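Local coordinates for protein glycine oxidase (Bacillus cereus ATCC 14579, PDB 7CYX) that probably oxidises glycine with molecular oxygen to glyoxylate, hydrogen peroxide and ammonium, using a bound FAD cofactor, as a step toward thiamine diphosphate, at residues A[47-52]-A[252-257]; A[94-99]-A[242-247]. One frame throughout, in Å; residues are numbered along the deposited sequence.

Contact 1. Residues A[47-52]-A[252-257]; sequences AGLLGV and YITPKR. With FAD (flavin-adenine dinucleotide), chain C.
A47 meets the ring of Y252 through its methyl group: CB lies 3.5 Å from Y252 CE1, with CZ nearly as close, an oblique approach to the phenol. L49 reaches the same tyrosine with one branch and T254 with the other. Its CD1 rests 4.0 Å from Y252 CB, while CD2 passes alongside the threonine hydroxyl, 3.4 Å from T254 OG1. Y252 holds CG between its own backbone N and carbonyl carbon (chi1 54°), which carries the ring over toward A47 and the flavin; its OH stands 3.7 Å from C6 of FAD.

K256 supplies the polar link. Bent at chi2 (-65°) and extended beyond it, its chain delivers NZ to A47 O at 2.8 Å, coming from above the carbonyl plane. V153 O and H152 ND1 share the same ammonium group.

The backbone of L49 faces the cofactor: its N donates to FAD O4 (2.9 Å) and its O accepts from FAD N3 (3.0 Å), a paired reading of the pyrimidine edge. Strand 251-256 thus backs segment 47-50, which holds this edge, with Y252 and T254 behind L49 and a lysine, probably charged, drawing together A47 O, V153 O and the imidazole ND1 of H152.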
# COMPACT_ATOMS: atom_id res chain seq x y z
N ALA A 47 -11.49 8.60 5.86
CA ALA A 47 -11.93 7.78 4.73
C ALA A 47 -11.38 8.32 3.40
O ALA A 47 -11.59 7.72 2.37
CB ALA A 47 -13.43 7.70 4.70
N GLY A 48 -10.67 9.45 3.42
CA GLY A 48 -9.96 9.93 2.24
C GLY A 48 -10.88 10.32 1.09
O GLY A 48 -10.44 10.34 -0.06
N LEU A 49 -12.13 10.69 1.37
CA LEU A 49 -13.06 11.11 0.32
C LEU A 49 -12.66 12.52 -0.13
O LEU A 49 -12.19 13.28 0.68
CB LEU A 49 -14.49 11.10 0.86
CG LEU A 49 -14.99 9.73 1.31
CD1 LEU A 49 -16.39 9.83 1.91
CD2 LEU A 49 -14.99 8.74 0.15
N LEU A 50 -12.80 12.80 -1.42
CA LEU A 50 -12.50 14.10 -2.01
C LEU A 50 -13.78 14.64 -2.66
O LEU A 50 -14.27 14.04 -3.62
CB LEU A 50 -11.39 13.95 -3.06
CG LEU A 50 -10.15 13.15 -2.64
CD1 LEU A 50 -9.33 12.73 -3.86
CD2 LEU A 50 -9.28 13.94 -1.68
N GLY A 51 -14.31 15.73 -2.10
CA GLY A 51 -15.42 16.50 -2.69
C GLY A 51 -16.75 16.11 -2.07
O GLY A 51 -17.12 14.95 -2.16
N VAL A 52 -17.42 17.08 -1.43
CA VAL A 52 -18.74 16.97 -0.72
C VAL A 52 -18.55 17.37 0.75
O VAL A 52 -18.15 16.57 1.58
CB VAL A 52 -19.43 15.59 -0.85
CG1 VAL A 52 -20.57 15.45 0.14
CG2 VAL A 52 -19.95 15.33 -2.27
N TYR A 252 -21.10 7.29 5.23
CA TYR A 252 -20.53 6.79 3.96
C TYR A 252 -20.10 5.34 4.06
O TYR A 252 -19.78 4.84 5.11
CB TYR A 252 -19.28 7.59 3.62
CG TYR A 252 -18.27 7.61 4.73
CD1 TYR A 252 -17.40 6.56 4.92
CD2 TYR A 252 -18.22 8.66 5.62
CE1 TYR A 252 -16.49 6.56 5.95
CE2 TYR A 252 -17.30 8.68 6.66
CZ TYR A 252 -16.44 7.63 6.82
OH TYR A 252 -15.53 7.63 7.83
N ILE A 253 -20.13 4.71 2.90
CA ILE A 253 -19.62 3.33 2.68
C ILE A 253 -18.61 3.53 1.57
O ILE A 253 -18.97 4.07 0.55
CB ILE A 253 -20.72 2.36 2.27
CG1 ILE A 253 -21.89 2.37 3.25
CG2 ILE A 253 -20.14 0.97 2.10
CD1 ILE A 253 -22.84 1.23 3.06
N THR A 254 -17.36 3.16 1.79
CA THR A 254 -16.40 3.39 0.71
C THR A 254 -15.56 2.15 0.47
O THR A 254 -15.14 1.54 1.43
CB THR A 254 -15.38 4.46 1.09
OG1 THR A 254 -16.12 5.66 1.13
CG2 THR A 254 -14.29 4.62 0.06
N PRO A 255 -15.39 1.73 -0.79
CA PRO A 255 -14.41 0.70 -1.10
C PRO A 255 -12.99 1.23 -0.91
O PRO A 255 -12.79 2.44 -0.98
CB PRO A 255 -14.63 0.39 -2.59
CG PRO A 255 -15.22 1.68 -3.13
CD PRO A 255 -16.08 2.22 -2.00
N LYS A 256 -12.04 0.32 -0.66
CA LYS A 256 -10.62 0.57 -0.71
C LYS A 256 -9.93 -0.63 -1.37
O LYS A 256 -10.50 -1.72 -1.37
CB LYS A 256 -10.05 0.80 0.70
CG LYS A 256 -10.59 2.03 1.42
CD LYS A 256 -10.18 3.32 0.74
CE LYS A 256 -10.70 4.55 1.45
NZ LYS A 256 -10.43 5.77 0.66
N ARG A 257 -8.73 -0.40 -1.94
CA ARG A 257 -7.84 -1.44 -2.44
C ARG A 257 -8.02 -2.71 -1.61
O ARG A 257 -7.93 -2.65 -0.35
CB ARG A 257 -6.35 -1.12 -2.20
CG ARG A 257 -5.78 0.05 -2.97
CD ARG A 257 -4.28 -0.17 -3.14
NE ARG A 257 -3.42 0.96 -2.86
CZ ARG A 257 -2.77 1.14 -1.71
NH1 ARG A 257 -1.99 2.20 -1.58
NH2 ARG A 257 -2.94 0.29 -0.70
PA FAD C . -3.63 15.03 12.58
O1A FAD C . -3.58 13.97 11.55
O2A FAD C . -4.34 14.70 13.86
O5B FAD C . -2.15 15.50 12.80
C5B FAD C . -1.82 16.22 13.95
C4B FAD C . -0.52 15.61 14.40
O4B FAD C . 0.13 16.54 15.25
C3B FAD C . -0.73 14.36 15.23
O3B FAD C . 0.01 13.29 14.58
C2B FAD C . -0.16 14.66 16.61
O2B FAD C . 0.66 13.59 17.09
C1B FAD C . 0.74 15.83 16.32
N9A FAD C . 0.96 16.76 17.43
C8A FAD C . -0.01 17.42 18.09
N7A FAD C . 0.53 18.21 19.04
C5A FAD C . 1.87 18.08 18.95
C6A FAD C . 3.01 18.66 19.66
N6A FAD C . 2.75 19.53 20.66
N1A FAD C . 4.25 18.24 19.31
C2A FAD C . 4.43 17.35 18.33
N3A FAD C . 3.42 16.78 17.63
C4A FAD C . 2.15 17.12 17.89
N1 FAD C . -11.10 14.35 5.56
C2 FAD C . -11.37 14.34 4.22
O2 FAD C . -10.82 15.25 3.55
N3 FAD C . -12.17 13.41 3.64
C4 FAD C . -12.70 12.42 4.38
O4 FAD C . -13.42 11.50 3.89
C4X FAD C . -12.46 12.40 5.84
N5 FAD C . -13.00 11.46 6.64
C5X FAD C . -12.74 11.45 7.96
C6 FAD C . -13.28 10.45 8.75
C7 FAD C . -13.04 10.43 10.11
C7M FAD C . -13.65 9.35 10.98
C8 FAD C . -12.18 11.44 10.72
C8M FAD C . -11.88 11.43 12.21
C9 FAD C . -11.64 12.42 9.94
C9A FAD C . -11.87 12.47 8.59
N10 FAD C . -11.29 13.47 7.79
C10 FAD C . -11.60 13.44 6.41
C1' FAD C . -10.50 14.58 8.33
C2' FAD C . -9.01 14.47 8.36
O2' FAD C . -8.67 13.30 9.11
C3' FAD C . -8.48 15.72 9.06
O3' FAD C . -9.20 16.92 8.67
C4' FAD C . -6.96 15.74 8.84
O4' FAD C . -6.40 14.45 9.15
C5' FAD C . -6.26 16.72 9.75
O5' FAD C . -4.87 16.47 9.62
P FAD C . -3.86 17.16 10.65
O1P FAD C . -4.24 18.57 10.89
O2P FAD C . -2.47 16.79 10.20
O3P FAD C . -4.33 16.37 11.99

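Contact 2. Residues A[94-99]-A[242-247]; sequences GIYRIA and LKAPIF
Y96 and I246 pair as neighbours in parallel strands, and R97 with F247 continues the register, CA atoms 4.7 Å apart in both pairs. Three backbone hydrogen bonds run through the ladder. Y96 N donates to P245 O at 3.2 Å and almost straight (171° at the hydrogen). Y96 O then accepts from F247 N, and I98 N donates to F247 O at 2.9 Å. The segment 94-99 therefore reaches across to P245 and F247 on either side of I246, as parallel strands do. I246 turns its own N and O the other way. CA-H groups of I246 and R97 add longer contacts to Y96 O and F247 O.

The apolar contacts sort by face. On the side of Y96, I246 and I98, the phenol lies obliquely to its neighbours, with CE1 3.9 Å from A244 CB and CD1 beside I246 CG2, while P245 O sits at the ring edge in its plane. A chi1 of 62° lays I98 CG1 against F247 O and sends CD1 across to I246 CD1 at 3.9 Å; I291 of helix 278-291 packs on both isoleucines. At the start of the ladder the side chains of I95 and P245 cross at about a right angle, with CG1 3.8 Å from CG, and I95 CG2 lies 4.4 Å from F247 CB.

Facing the other way, the side chains of R97 and F247 only just approach each other; F247 CB lies instead against Y96 O, 3.3 Å away. The arginine's NE is bonded to Y147 OH on the next strand.

Chemically this is a parallel join inside a mixed sheet: main-chain bonds fix the register, while Y96, I246 and I98 pack on one face and R97 and F247 lie on the other.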
# COMPACT_ATOMS: atom_id res chain seq x y z
N GLY A 94 -16.01 8.29 -9.30
CA GLY A 94 -17.22 9.05 -8.95
C GLY A 94 -17.70 8.74 -7.55
O GLY A 94 -17.13 7.87 -6.92
N ILE A 95 -18.72 9.46 -7.09
CA ILE A 95 -19.33 9.26 -5.75
C ILE A 95 -20.83 9.49 -5.87
O ILE A 95 -21.22 10.37 -6.61
CB ILE A 95 -18.74 10.20 -4.71
CG1 ILE A 95 -17.30 9.83 -4.36
CG2 ILE A 95 -19.61 10.22 -3.48
CD1 ILE A 95 -16.65 10.79 -3.41
N TYR A 96 -21.62 8.69 -5.16
CA TYR A 96 -23.06 8.79 -5.16
C TYR A 96 -23.53 9.45 -3.86
O TYR A 96 -23.07 9.11 -2.78
CB TYR A 96 -23.75 7.43 -5.30
CG TYR A 96 -23.43 6.65 -6.56
CD1 TYR A 96 -22.35 5.79 -6.60
CD2 TYR A 96 -24.23 6.73 -7.70
CE1 TYR A 96 -22.04 5.06 -7.73
CE2 TYR A 96 -23.95 5.98 -8.84
CZ TYR A 96 -22.83 5.16 -8.86
OH TYR A 96 -22.48 4.39 -9.94
N ARG A 97 -24.45 10.41 -3.99
CA ARG A 97 -25.31 10.75 -2.88
C ARG A 97 -26.58 9.93 -3.06
O ARG A 97 -27.17 9.96 -4.12
CB ARG A 97 -25.71 12.22 -2.85
CG ARG A 97 -24.63 13.19 -2.39
CD ARG A 97 -25.22 14.58 -2.23
NE ARG A 97 -24.23 15.64 -2.29
CZ ARG A 97 -23.83 16.37 -1.26
NH1 ARG A 97 -24.33 16.13 -0.05
NH2 ARG A 97 -22.95 17.34 -1.44
N ILE A 98 -27.00 9.20 -2.02
CA ILE A 98 -28.18 8.36 -2.15
C ILE A 98 -29.31 8.93 -1.29
O ILE A 98 -29.07 9.66 -0.33
CB ILE A 98 -27.84 6.91 -1.75
CG1 ILE A 98 -27.40 6.82 -0.29
CG2 ILE A 98 -26.81 6.33 -2.71
CD1 ILE A 98 -27.30 5.42 0.21
N ALA A 99 -30.54 8.54 -1.64
CA ALA A 99 -31.74 8.91 -0.90
C ALA A 99 -32.69 7.72 -0.86
O ALA A 99 -32.90 7.07 -1.88
CB ALA A 99 -32.38 10.12 -1.53
N LEU A 242 -19.26 -2.62 -4.05
CA LEU A 242 -19.35 -1.24 -4.50
C LEU A 242 -18.14 -0.98 -5.38
O LEU A 242 -17.04 -1.39 -5.02
CB LEU A 242 -19.25 -0.27 -3.31
CG LEU A 242 -20.55 0.24 -2.70
CD1 LEU A 242 -20.22 1.27 -1.62
CD2 LEU A 242 -21.45 0.86 -3.76
N LYS A 243 -18.35 -0.26 -6.48
CA LYS A 243 -17.28 0.23 -7.35
C LYS A 243 -16.83 1.60 -6.82
O LYS A 243 -15.65 1.90 -6.77
CB LYS A 243 -17.80 0.33 -8.80
CG LYS A 243 -16.95 -0.33 -9.88
CD LYS A 243 -17.49 -0.16 -11.30
CE LYS A 243 -16.95 1.06 -12.04
NZ LYS A 243 -15.63 0.81 -12.67
N ALA A 244 -17.81 2.43 -6.44
CA ALA A 244 -17.58 3.81 -6.02
C ALA A 244 -18.16 4.04 -4.63
O ALA A 244 -19.12 3.38 -4.22
CB ALA A 244 -18.22 4.75 -7.02
N PRO A 245 -17.67 5.05 -3.89
CA PRO A 245 -18.21 5.33 -2.56
C PRO A 245 -19.68 5.78 -2.65
O PRO A 245 -20.09 6.35 -3.65
CB PRO A 245 -17.32 6.47 -2.05
CG PRO A 245 -16.12 6.48 -2.97
CD PRO A 245 -16.64 6.01 -4.30
N ILE A 246 -20.44 5.52 -1.60
CA ILE A 246 -21.82 6.05 -1.55
C ILE A 246 -21.88 6.96 -0.33
O ILE A 246 -21.19 6.69 0.63
CB ILE A 246 -22.91 4.97 -1.53
CG1 ILE A 246 -22.89 4.19 -0.22
CG2 ILE A 246 -22.81 4.07 -2.74
CD1 ILE A 246 -23.46 4.96 0.94
N PHE A 247 -22.67 8.02 -0.42
CA PHE A 247 -22.76 9.02 0.66
C PHE A 247 -24.23 9.17 1.02
O PHE A 247 -25.07 9.00 0.16
CB PHE A 247 -22.23 10.34 0.11
CG PHE A 247 -21.61 11.25 1.13
CD1 PHE A 247 -20.35 11.00 1.63
CD2 PHE A 247 -22.28 12.38 1.55
CE1 PHE A 247 -19.78 11.84 2.56
CE2 PHE A 247 -21.71 13.23 2.49
CZ PHE A 247 -20.46 12.95 2.98

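How the contacts relate
Both contacts are buried. Three of the four segments lie in one mixed sheet, in which strand 246-248 of contact 2 neighbours strand 251-256 of contact 1; I253 O and I246 N probably bond across that seam. Segment 47-52 belongs to a small sheet with 151-152 and packs against the larger one. Contact 1 sits nearer the centre of the chain, where the sheet meets the segment that holds the flavin, so it relies on side chains, a lysine bond and the cofactor. Contact 2, farther out, relies on main-chain bonding. The two also touch: V52 CG1 packs against R97 NH2 and F247 CE2, and T254 OG1 against P245 CB. In sequence, contact 2 is nested within contact 1.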